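PDB 5NBH: fiber from Murine adenovirus 2, which forms the trimeric fibre through which the virus probably attaches to host cells, its distal domain binding N-acetylglucosamine. Local coordinates for residues C186-Y200 / T212-M226. Residues are numbered along the deposited sequence; the frame is centred on the assembly and turned at random.
Sequences CSENGEFKQSTYCSY and TLKSTTSGCKPIFQM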
ATOM      1  N   CYS A 186      -1.659 -20.992   7.952  1.00 13.04           N
ATOM      2  CA  CYS A 186      -2.805 -21.228   8.793  1.00 14.63           C
ATOM      3  C   CYS A 186      -2.319 -21.353  10.241  1.00 13.68           C
ATOM      4  O   CYS A 186      -1.289 -21.959  10.480  1.00 14.14           O
ATOM      5  CB  CYS A 186      -3.560 -22.490   8.377  1.00 16.46           C
ATOM      6  SG  CYS A 186      -4.459 -22.272   6.818  1.00 21.74           S
ATOM      7  N   SER A 187      -3.066 -20.783  11.163  1.00 12.65           N
ATOM      8  CA  SER A 187      -2.752 -20.834  12.595  1.00 13.50           C
ATOM      9  C   SER A 187      -4.009 -20.852  13.418  1.00 14.87           C
ATOM     10  O   SER A 187      -5.099 -20.710  12.883  1.00 15.57           O
ATOM     11  CB  SER A 187      -1.898 -19.617  12.978  1.00 14.03           C
ATOM     12  OG  SER A 187      -2.616 -18.380  12.922  1.00 14.01           O
ATOM     13  N   GLU A 188      -3.886 -21.014  14.734  1.00 15.30           N
ATOM     14  CA  GLU A 188      -5.066 -20.917  15.566  1.00 18.20           C
ATOM     15  C   GLU A 188      -4.614 -20.578  16.958  1.00 19.36           C
ATOM     16  O   GLU A 188      -3.717 -21.225  17.469  1.00 17.51           O
ATOM     17  CB  GLU A 188      -5.869 -22.217  15.562  1.00 20.22           C
ATOM     18  CG  GLU A 188      -7.219 -22.069  16.244  1.00 22.62           C
ATOM     19  CD  GLU A 188      -8.062 -23.333  16.258  1.00 24.94           C
ATOM     20  OE1 GLU A 188      -7.684 -24.386  15.692  1.00 26.50           O
ATOM     21  OE2 GLU A 188      -9.137 -23.251  16.869  1.00 29.33           O
ATOM     22  N   ASN A 189      -5.190 -19.512  17.499  1.00 23.50           N
ATOM     23  CA  ASN A 189      -4.868 -19.018  18.846  1.00 27.42           C
ATOM     24  C   ASN A 189      -3.368 -18.798  19.020  1.00 26.06           C
ATOM     25  O   ASN A 189      -2.806 -19.206  20.046  1.00 27.46           O
ATOM     26  CB  ASN A 189      -5.356 -19.996  19.921  1.00 30.61           C
ATOM     27  CG  ASN A 189      -6.855 -20.146  19.948  1.00 37.04           C
ATOM     28  OD1 ASN A 189      -7.598 -19.189  19.714  1.00 45.02           O
ATOM     29  ND2 ASN A 189      -7.317 -21.359  20.258  1.00 41.81           N
ATOM     30  N   GLY A 190      -2.715 -18.223  18.008  1.00 22.49           N
ATOM     31  CA  GLY A 190      -1.267 -17.990  18.052  1.00 20.70           C
ATOM     32  C   GLY A 190      -0.348 -19.174  17.798  1.00 19.00           C
ATOM     33  O   GLY A 190       0.868 -19.046  17.886  1.00 16.61           O
ATOM     34  N   GLU A 191      -0.916 -20.342  17.524  1.00 17.60           N
ATOM     35  CA  GLU A 191      -0.135 -21.562  17.276  1.00 19.57           C
ATOM     36  C   GLU A 191      -0.074 -21.867  15.788  1.00 16.12           C
ATOM     37  O   GLU A 191      -1.115 -21.911  15.148  1.00 15.14           O
ATOM     38  CB  GLU A 191      -0.788 -22.730  17.995  1.00 22.21           C
ATOM     39  CG  GLU A 191      -0.036 -24.029  17.904  1.00 28.41           C
ATOM     40  CD  GLU A 191      -0.829 -25.209  18.485  1.00 33.12           C
ATOM     41  OE1 GLU A 191      -1.795 -24.980  19.257  1.00 40.25           O
ATOM     42  OE2 GLU A 191      -0.476 -26.361  18.164  1.00 37.91           O
ATOM     43  N   PHE A 192       1.131 -22.077  15.261  1.00 14.76           N
ATOM     44  CA  PHE A 192       1.312 -22.479  13.870  1.00 14.75           C
ATOM     45  C   PHE A 192       0.594 -23.812  13.586  1.00 14.85           C
ATOM     46  O   PHE A 192       0.702 -24.772  14.376  1.00 14.32           O
ATOM     47  CB  PHE A 192       2.799 -22.607  13.523  1.00 15.31           C
ATOM     48  CG  PHE A 192       3.059 -23.277  12.229  1.00 14.99           C
ATOM     49  CD1 PHE A 192       3.002 -22.551  11.030  1.00 14.77           C
ATOM     50  CD2 PHE A 192       3.316 -24.664  12.163  1.00 15.51           C
ATOM     51  CE1 PHE A 192       3.254 -23.162   9.820  1.00 15.47           C
ATOM     52  CE2 PHE A 192       3.576 -25.266  10.938  1.00 15.87           C
ATOM     53  CZ  PHE A 192       3.531 -24.511   9.765  1.00 15.34           C
ATOM     54  N   LYS A 193      -0.120 -23.871  12.481  1.00 14.45           N
ATOM     55  CA  LYS A 193      -0.766 -25.111  12.029  1.00 16.26           C
ATOM     56  C   LYS A 193      -0.228 -25.629  10.706  1.00 16.81           C
ATOM     57  O   LYS A 193       0.087 -26.820  10.597  1.00 18.74           O
ATOM     58  CB  LYS A 193      -2.279 -24.930  11.931  1.00 18.00           C
ATOM     59  CG  LYS A 193      -2.987 -24.629  13.243  1.00 19.23           C
ATOM     60  CD  LYS A 193      -2.894 -25.782  14.241  1.00 21.83           C
ATOM     61  CE  LYS A 193      -3.496 -25.323  15.555  1.00 24.64           C
ATOM     62  NZ  LYS A 193      -3.663 -26.460  16.501  1.00 27.66           N
ATOM     63  N   GLN A 194      -0.139 -24.782   9.680  1.00 15.56           N
ATOM     64  CA  GLN A 194       0.299 -25.231   8.375  1.00 15.24           C
ATOM     65  C   GLN A 194       0.822 -24.116   7.469  1.00 14.81           C
ATOM     66  O   GLN A 194       0.202 -23.067   7.399  1.00 13.69           O
ATOM     67  CB  GLN A 194      -0.902 -25.866   7.640  1.00 16.40           C
ATOM     68  CG  GLN A 194      -0.526 -26.549   6.345  1.00 16.64           C
ATOM     69  CD  GLN A 194      -1.689 -27.237   5.657  1.00 17.41           C
ATOM     70  OE1 GLN A 194      -2.839 -27.109   6.060  1.00 19.65           O
ATOM     71  NE2 GLN A 194      -1.384 -27.975   4.597  1.00 19.19           N
ATOM     72  N   SER A 195       1.880 -24.402   6.716  1.00 14.55           N
ATOM     73  CA  SER A 195       2.268 -23.560   5.574  1.00 15.31           C
ATOM     74  C   SER A 195       1.607 -24.144   4.339  1.00 14.35           C
ATOM     75  O   SER A 195       1.792 -25.325   4.005  1.00 13.79           O
ATOM     76  CB  SER A 195       3.767 -23.513   5.355  1.00 17.12           C
ATOM     77  OG  SER A 195       4.410 -23.135   6.546  1.00 21.90           O
ATOM     78  N   THR A 196       0.819 -23.317   3.664  1.00 13.01           N
ATOM     79  CA  THR A 196       0.038 -23.764   2.529  1.00 12.12           C
ATOM     80  C   THR A 196      -0.143 -22.582   1.554  1.00 11.06           C
ATOM     81  O   THR A 196       0.740 -21.687   1.456  1.00  9.98           O
ATOM     82  CB  THR A 196      -1.264 -24.470   2.996  1.00 12.76           C
ATOM     83  OG1 THR A 196      -1.968 -24.960   1.843  1.00 12.42           O
ATOM     84  CG2 THR A 196      -2.160 -23.564   3.831  1.00 13.34           C
ATOM     85  N   TYR A 197      -1.205 -22.598   0.788  1.00 11.14           N
ATOM     86  CA  TYR A 197      -1.424 -21.606  -0.271  1.00 11.37           C
ATOM     87  C   TYR A 197      -2.905 -21.335  -0.467  1.00 11.29           C
ATOM     88  O   TYR A 197      -3.776 -22.099  -0.010  1.00  9.78           O
ATOM     89  CB  TYR A 197      -0.794 -22.077  -1.579  1.00 11.89           C
ATOM     90  CG  TYR A 197      -1.178 -23.503  -1.942  1.00 12.70           C
ATOM     91  CD1 TYR A 197      -2.373 -23.776  -2.559  1.00 13.36           C
ATOM     92  CD2 TYR A 197      -0.328 -24.571  -1.650  1.00 13.55           C
ATOM     93  CE1 TYR A 197      -2.739 -25.075  -2.881  1.00 14.72           C
ATOM     94  CE2 TYR A 197      -0.683 -25.875  -1.984  1.00 14.59           C
ATOM     95  CZ  TYR A 197      -1.891 -26.117  -2.591  1.00 15.13           C
ATOM     96  OH  TYR A 197      -2.271 -27.417  -2.949  1.00 17.64           O
ATOM     97  N   CYS A 198      -3.170 -20.192  -1.105  1.00 11.20           N
ATOM     98  CA  CYS A 198      -4.499 -19.779  -1.423  1.00 11.73           C
ATOM     99  C   CYS A 198      -4.483 -19.198  -2.832  1.00 11.27           C
ATOM    100  O   CYS A 198      -3.598 -18.393  -3.171  1.00 11.94           O
ATOM    101  CB  CYS A 198      -4.981 -18.737  -0.424  1.00 12.06           C
ATOM    102  SG  CYS A 198      -6.723 -18.244  -0.603  1.00 12.21           S
ATOM    103  N   SER A 199      -5.425 -19.614  -3.659  1.00 11.21           N
ATOM    104  CA  SER A 199      -5.567 -18.998  -4.980  1.00 11.50           C
ATOM    105  C   SER A 199      -6.490 -17.772  -4.934  1.00 10.51           C
ATOM    106  O   SER A 199      -7.346 -17.649  -4.053  1.00 10.81           O
ATOM    107  CB  SER A 199      -6.086 -19.989  -5.989  1.00 12.79           C
ATOM    108  OG  SER A 199      -7.362 -20.378  -5.681  1.00 14.78           O
ATOM    109  N   TYR A 200      -6.320 -16.901  -5.906  1.00  9.99           N
ATOM    110  CA  TYR A 200      -7.287 -15.841  -6.151  1.00 10.15           C
ATOM    111  C   TYR A 200      -7.596 -15.834  -7.640  1.00  9.86           C
ATOM    112  O   TYR A 200      -6.745 -16.136  -8.469  1.00 10.84           O
ATOM    113  CB  TYR A 200      -6.779 -14.478  -5.639  1.00 11.23           C
ATOM    114  CG  TYR A 200      -5.486 -14.081  -6.303  1.00 12.51           C
ATOM    115  CD1 TYR A 200      -4.277 -14.483  -5.764  1.00 14.00           C
ATOM    116  CD2 TYR A 200      -5.472 -13.345  -7.496  1.00 14.43           C
ATOM    117  CE1 TYR A 200      -3.065 -14.155  -6.366  1.00 14.45           C
ATOM    118  CE2 TYR A 200      -4.248 -13.024  -8.127  1.00 15.14           C
ATOM    119  CZ  TYR A 200      -3.054 -13.432  -7.543  1.00 16.45           C
ATOM    120  OH  TYR A 200      -1.821 -13.165  -8.141  1.00 18.77           O
ATOM    121  N   THR A 212     -12.757 -14.824  -6.318  1.00  9.96           N
ATOM    122  CA  THR A 212     -12.911 -16.197  -5.803  1.00 10.46           C
ATOM    123  C   THR A 212     -11.585 -16.628  -5.227  1.00 10.28           C
ATOM    124  O   THR A 212     -10.570 -16.569  -5.922  1.00 10.39           O
ATOM    125  CB  THR A 212     -13.374 -17.146  -6.920  1.00 11.17           C
ATOM    126  OG1 THR A 212     -14.542 -16.588  -7.558  1.00 11.77           O
ATOM    127  CG2 THR A 212     -13.715 -18.501  -6.378  1.00 11.74           C
ATOM    128  N   LEU A 213     -11.599 -16.976  -3.941  1.00 10.28           N
ATOM    129  CA  LEU A 213     -10.426 -17.465  -3.240  1.00 10.80           C
ATOM    130  C   LEU A 213     -10.527 -18.937  -2.933  1.00 11.32           C
ATOM    131  O   LEU A 213     -11.579 -19.402  -2.521  1.00 11.43           O
ATOM    132  CB  LEU A 213     -10.230 -16.696  -1.933  1.00 11.84           C
ATOM    133  CG  LEU A 213     -10.340 -15.162  -2.048  1.00 11.23           C
ATOM    134  CD1 LEU A 213     -10.299 -14.569  -0.659  1.00 12.21           C
ATOM    135  CD2 LEU A 213      -9.224 -14.571  -2.889  1.00 12.00           C
ATOM    136  N   LYS A 214      -9.447 -19.687  -3.120  1.00 10.86           N
ATOM    137  CA  LYS A 214      -9.475 -21.103  -2.745  1.00 11.97           C
ATOM    138  C   LYS A 214      -8.285 -21.452  -1.864  1.00 11.23           C
ATOM    139  O   LYS A 214      -7.139 -21.460  -2.323  1.00 11.04           O
ATOM    140  CB  LYS A 214      -9.546 -22.002  -3.970  1.00 13.63           C
ATOM    141  CG  LYS A 214     -10.770 -21.816  -4.819  1.00 16.00           C
ATOM    142  CD  LYS A 214     -10.764 -22.712  -6.067  1.00 18.09           C
ATOM    143  CE  LYS A 214     -11.956 -22.352  -6.926  1.00 21.70           C
ATOM    144  NZ  LYS A 214     -12.206 -23.266  -8.086  1.00 24.82           N
ATOM    145  N   SER A 215      -8.578 -21.724  -0.599  1.00 10.80           N
ATOM    146  CA  SER A 215      -7.564 -22.086   0.377  1.00 10.40           C
ATOM    147  C   SER A 215      -7.463 -23.606   0.499  1.00 11.19           C
ATOM    148  O   SER A 215      -8.489 -24.318   0.497  1.00 10.43           O
ATOM    149  CB  SER A 215      -7.910 -21.491   1.736  1.00 10.57           C
ATOM    150  OG  SER A 215      -9.242 -21.734   2.140  1.00  9.76           O
ATOM    151  N   THR A 216      -6.252 -24.111   0.652  1.00 12.27           N
ATOM    152  CA  THR A 216      -6.045 -25.572   0.772  1.00 12.49           C
ATOM    153  C   THR A 216      -5.495 -25.871   2.161  1.00 13.57           C
ATOM    154  O   THR A 216      -4.499 -25.282   2.578  1.00 14.23           O
ATOM    155  CB  THR A 216      -5.139 -26.086  -0.322  1.00 12.90           C
ATOM    156  OG1 THR A 216      -5.808 -25.912  -1.567  1.00 13.56           O
ATOM    157  CG2 THR A 216      -4.804 -27.557  -0.134  1.00 13.37           C
ATOM    158  N   THR A 217      -6.190 -26.740   2.895  1.00 14.22           N
ATOM    159  CA  THR A 217      -5.821 -27.076   4.283  1.00 15.43           C
ATOM    160  C   THR A 217      -5.679 -28.617   4.466  1.00 17.82           C
ATOM    161  O   THR A 217      -6.230 -29.378   3.687  1.00 15.95           O
ATOM    162  CB  THR A 217      -6.806 -26.496   5.307  1.00 16.72           C
ATOM    163  OG1 THR A 217      -8.114 -27.084   5.144  1.00 17.99           O
ATOM    164  CG2 THR A 217      -6.917 -24.982   5.114  1.00 16.42           C
ATOM    165  N   SER A 218      -4.904 -29.018   5.467  1.00 19.98           N
ATOM    166  CA  SER A 218      -4.831 -30.407   5.932  1.00 24.19           C
ATOM    167  C   SER A 218      -5.037 -30.424   7.437  1.00 25.82           C
ATOM    168  O   SER A 218      -4.133 -30.059   8.195  1.00 31.76           O
ATOM    169  CB  SER A 218      -3.475 -31.021   5.614  1.00 26.33           C
ATOM    170  OG  SER A 218      -3.087 -30.716   4.298  1.00 33.08           O
ATOM    171  N   GLY A 219      -6.240 -30.755   7.875  1.00 25.52           N
ATOM    172  CA  GLY A 219      -6.492 -30.963   9.282  1.00 27.25           C
ATOM    173  C   GLY A 219      -6.946 -29.749  10.058  1.00 27.19           C
ATOM    174  O   GLY A 219      -7.664 -29.897  11.046  1.00 34.58           O
ATOM    175  N   CYS A 220      -6.601 -28.558   9.585  1.00 21.84           N
ATOM    176  CA  CYS A 220      -6.780 -27.329  10.334  1.00 20.86           C
ATOM    177  C   CYS A 220      -7.931 -26.485   9.828  1.00 18.68           C
ATOM    178  O   CYS A 220      -8.473 -26.685   8.740  1.00 17.48           O
ATOM    179  CB  CYS A 220      -5.474 -26.511  10.333  1.00 20.52           C
ATOM    180  SG  CYS A 220      -4.820 -26.062   8.713  1.00 23.89           S
ATOM    181  N   LYS A 221      -8.293 -25.530  10.657  1.00 18.65           N
ATOM    182  CA  LYS A 221      -9.245 -24.489  10.299  1.00 18.51           C
ATOM    183  C   LYS A 221      -8.573 -23.534   9.327  1.00 17.54           C
ATOM    184  O   LYS A 221      -7.428 -23.198   9.510  1.00 16.97           O
ATOM    185  CB  LYS A 221      -9.663 -23.709  11.532  1.00 21.22           C
ATOM    186  CG  LYS A 221     -10.369 -24.542  12.591  1.00 22.74           C
ATOM    187  CD  LYS A 221     -10.898 -23.649  13.690  1.00 25.09           C
ATOM    188  CE  LYS A 221     -11.689 -24.419  14.727  1.00 28.14           C
ATOM    189  NZ  LYS A 221     -10.812 -25.053  15.727  1.00 32.49           N
ATOM    190  N   PRO A 222      -9.308 -23.058   8.319  1.00 17.20           N
ATOM    191  CA  PRO A 222      -8.743 -22.055   7.411  1.00 16.32           C
ATOM    192  C   PRO A 222      -8.761 -20.680   8.086  1.00 15.37           C
ATOM    193  O   PRO A 222      -9.775 -20.010   8.125  1.00 15.01           O
ATOM    194  CB  PRO A 222      -9.623 -22.162   6.156  1.00 16.61           C
ATOM    195  CG  PRO A 222     -10.920 -22.722   6.655  1.00 18.21           C
ATOM    196  CD  PRO A 222     -10.623 -23.554   7.875  1.00 18.02           C
ATOM    197  N   ILE A 223      -7.639 -20.335   8.696  1.00 14.31           N
ATOM    198  CA  ILE A 223      -7.485 -19.101   9.431  1.00 14.53           C
ATOM    199  C   ILE A 223      -6.175 -18.497   8.952  1.00 14.64           C
ATOM    200  O   ILE A 223      -5.121 -18.999   9.288  1.00 14.38           O
ATOM    201  CB  ILE A 223      -7.417 -19.339  10.951  1.00 14.52           C
ATOM    202  CG1 ILE A 223      -8.705 -19.988  11.425  1.00 14.60           C
ATOM    203  CG2 ILE A 223      -7.169 -18.020  11.677  1.00 15.27           C
ATOM    204  CD1 ILE A 223      -8.757 -20.254  12.924  1.00 14.66           C
ATOM    205  N   PHE A 224      -6.269 -17.460   8.126  1.00 14.04           N
ATOM    206  CA  PHE A 224      -5.126 -16.888   7.428  1.00 14.63           C
ATOM    207  C   PHE A 224      -5.388 -15.461   6.967  1.00 14.90           C
ATOM    208  O   PHE A 224      -6.543 -15.076   6.910  1.00 13.89           O
ATOM    209  CB  PHE A 224      -4.774 -17.737   6.207  1.00 14.98           C
ATOM    210  CG  PHE A 224      -5.864 -17.828   5.187  1.00 15.09           C
ATOM    211  CD1 PHE A 224      -6.847 -18.811   5.276  1.00 15.85           C
ATOM    212  CD2 PHE A 224      -5.902 -16.960   4.117  1.00 15.29           C
ATOM    213  CE1 PHE A 224      -7.845 -18.915   4.311  1.00 15.02           C
ATOM    214  CE2 PHE A 224      -6.899 -17.057   3.159  1.00 14.86           C
ATOM    215  CZ  PHE A 224      -7.878 -18.024   3.262  1.00 15.26           C
ATOM    216  N   GLN A 225      -4.318 -14.715   6.642  1.00 14.90           N
ATOM    217  CA  GLN A 225      -4.385 -13.395   5.987  1.00 16.15           C
ATOM    218  C   GLN A 225      -3.650 -13.528   4.652  1.00 14.96           C
ATOM    219  O   GLN A 225      -2.650 -14.251   4.538  1.00 15.11           O
ATOM    220  CB  GLN A 225      -3.737 -12.233   6.827  1.00 18.55           C
ATOM    221  CG  GLN A 225      -3.839 -10.819   6.184  1.00 21.19           C
ATOM    222  CD  GLN A 225      -3.269  -9.619   6.999  1.00 24.79           C
ATOM    223  OE1 GLN A 225      -2.212  -9.081   6.657  1.00 26.41           O
ATOM    224  NE2 GLN A 225      -4.030  -9.131   7.966  1.00 25.83           N
ATOM    225  N   MET A 226      -4.176 -12.892   3.621  1.00 14.98           N
ATOM    226  CA  MET A 226      -3.430 -12.762   2.372  0.50 15.48           C
ATOM    227  C   MET A 226      -3.817 -11.536   1.590  1.00 14.21           C
ATOM    228  O   MET A 226      -4.864 -10.971   1.781  1.00 12.40           O
ATOM    229  CB  MET A 226      -3.488 -14.005   1.488  0.50 18.57           C
ATOM    230  CG  MET A 226      -4.818 -14.479   0.953  0.50 19.42           C
ATOM    231  SD  MET A 226      -4.442 -15.156  -0.685  0.50 24.65           S
ATOM    232  CE  MET A 226      -4.044 -13.556  -1.380  0.50 20.24           C
TER
HETATM  233  O   HOH W   1      -2.560 -17.321  10.376  1.00 16.74           O
HETATM  234  O   HOH W   2      -5.818 -23.058  11.649  1.00 19.32           O
HETATM  235  O   HOH W   3      -6.658 -25.243  13.132  1.00 21.20           O
HETATM  236  O   HOH W   4      -2.818 -29.407   2.175  1.00 33.35           O
HETATM  237  O   HOH W   5      -9.324 -18.788  -7.029  1.00 12.85           O
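Ser199 and Lys214 form a hydrogen-bonded pair of an antiparallel beta hairpin, strands 191-205 and 208-217, in the distal domain of the fibre; the short axes run nearly antiparallel, 4.4 Å apart at closest. Reciprocal backbone bonds join the pair, Ser199 N to Lys214 O at 2.9 Å and Lys214 N back to Ser199 O. Beyond the non-hydrogen-bonded pair Cys198-Ser215, Thr216 N reaches Tyr197 O at a longer 3.3 Å.

Side chains then take over from the backbone ladder. Thr196 OG1 donates to Thr216 O at 2.7 Å, approaching from above the carbonyl plane. With CG anti to the backbone N (chi1 -172°) and the chain extended beyond it, Gln194 stretches its amide across to Ser218, where OE1 accepts from Ser218 N at 2.9 Å. Across the strands, Thr216 sets OG1 3.4 Å from CE1 of the Tyr197 ring, and the same hydroxyl is hydrogen-bonded to Thr132, a residue of the N-acetylglucosamine site.

Apolar contact gathers on the face carrying Cys198. Its SG lies obliquely beside the Phe224 ring, 4.8 Å from the centroid, and also touches Leu213 CB. Cys186, the residue opposite Lys193 and Gln194 in a classic beta bulge, packs its CB on Cys220 SG; its O accepts from both N atoms.

Charge and water join strand 186-188 to residues 221-223. Ser187 N makes a weak bond to Ile223 O. One water donates to both Ser187 O and Lys221 O, and a second links Glu188 OE1 to Lys221 N. Bent at its last torsion (chi4 83°), Lys221 brings NZ to the syn side of Glu188 OE2 in a 2.7 Å salt bridge, 26° out of the carboxylate plane.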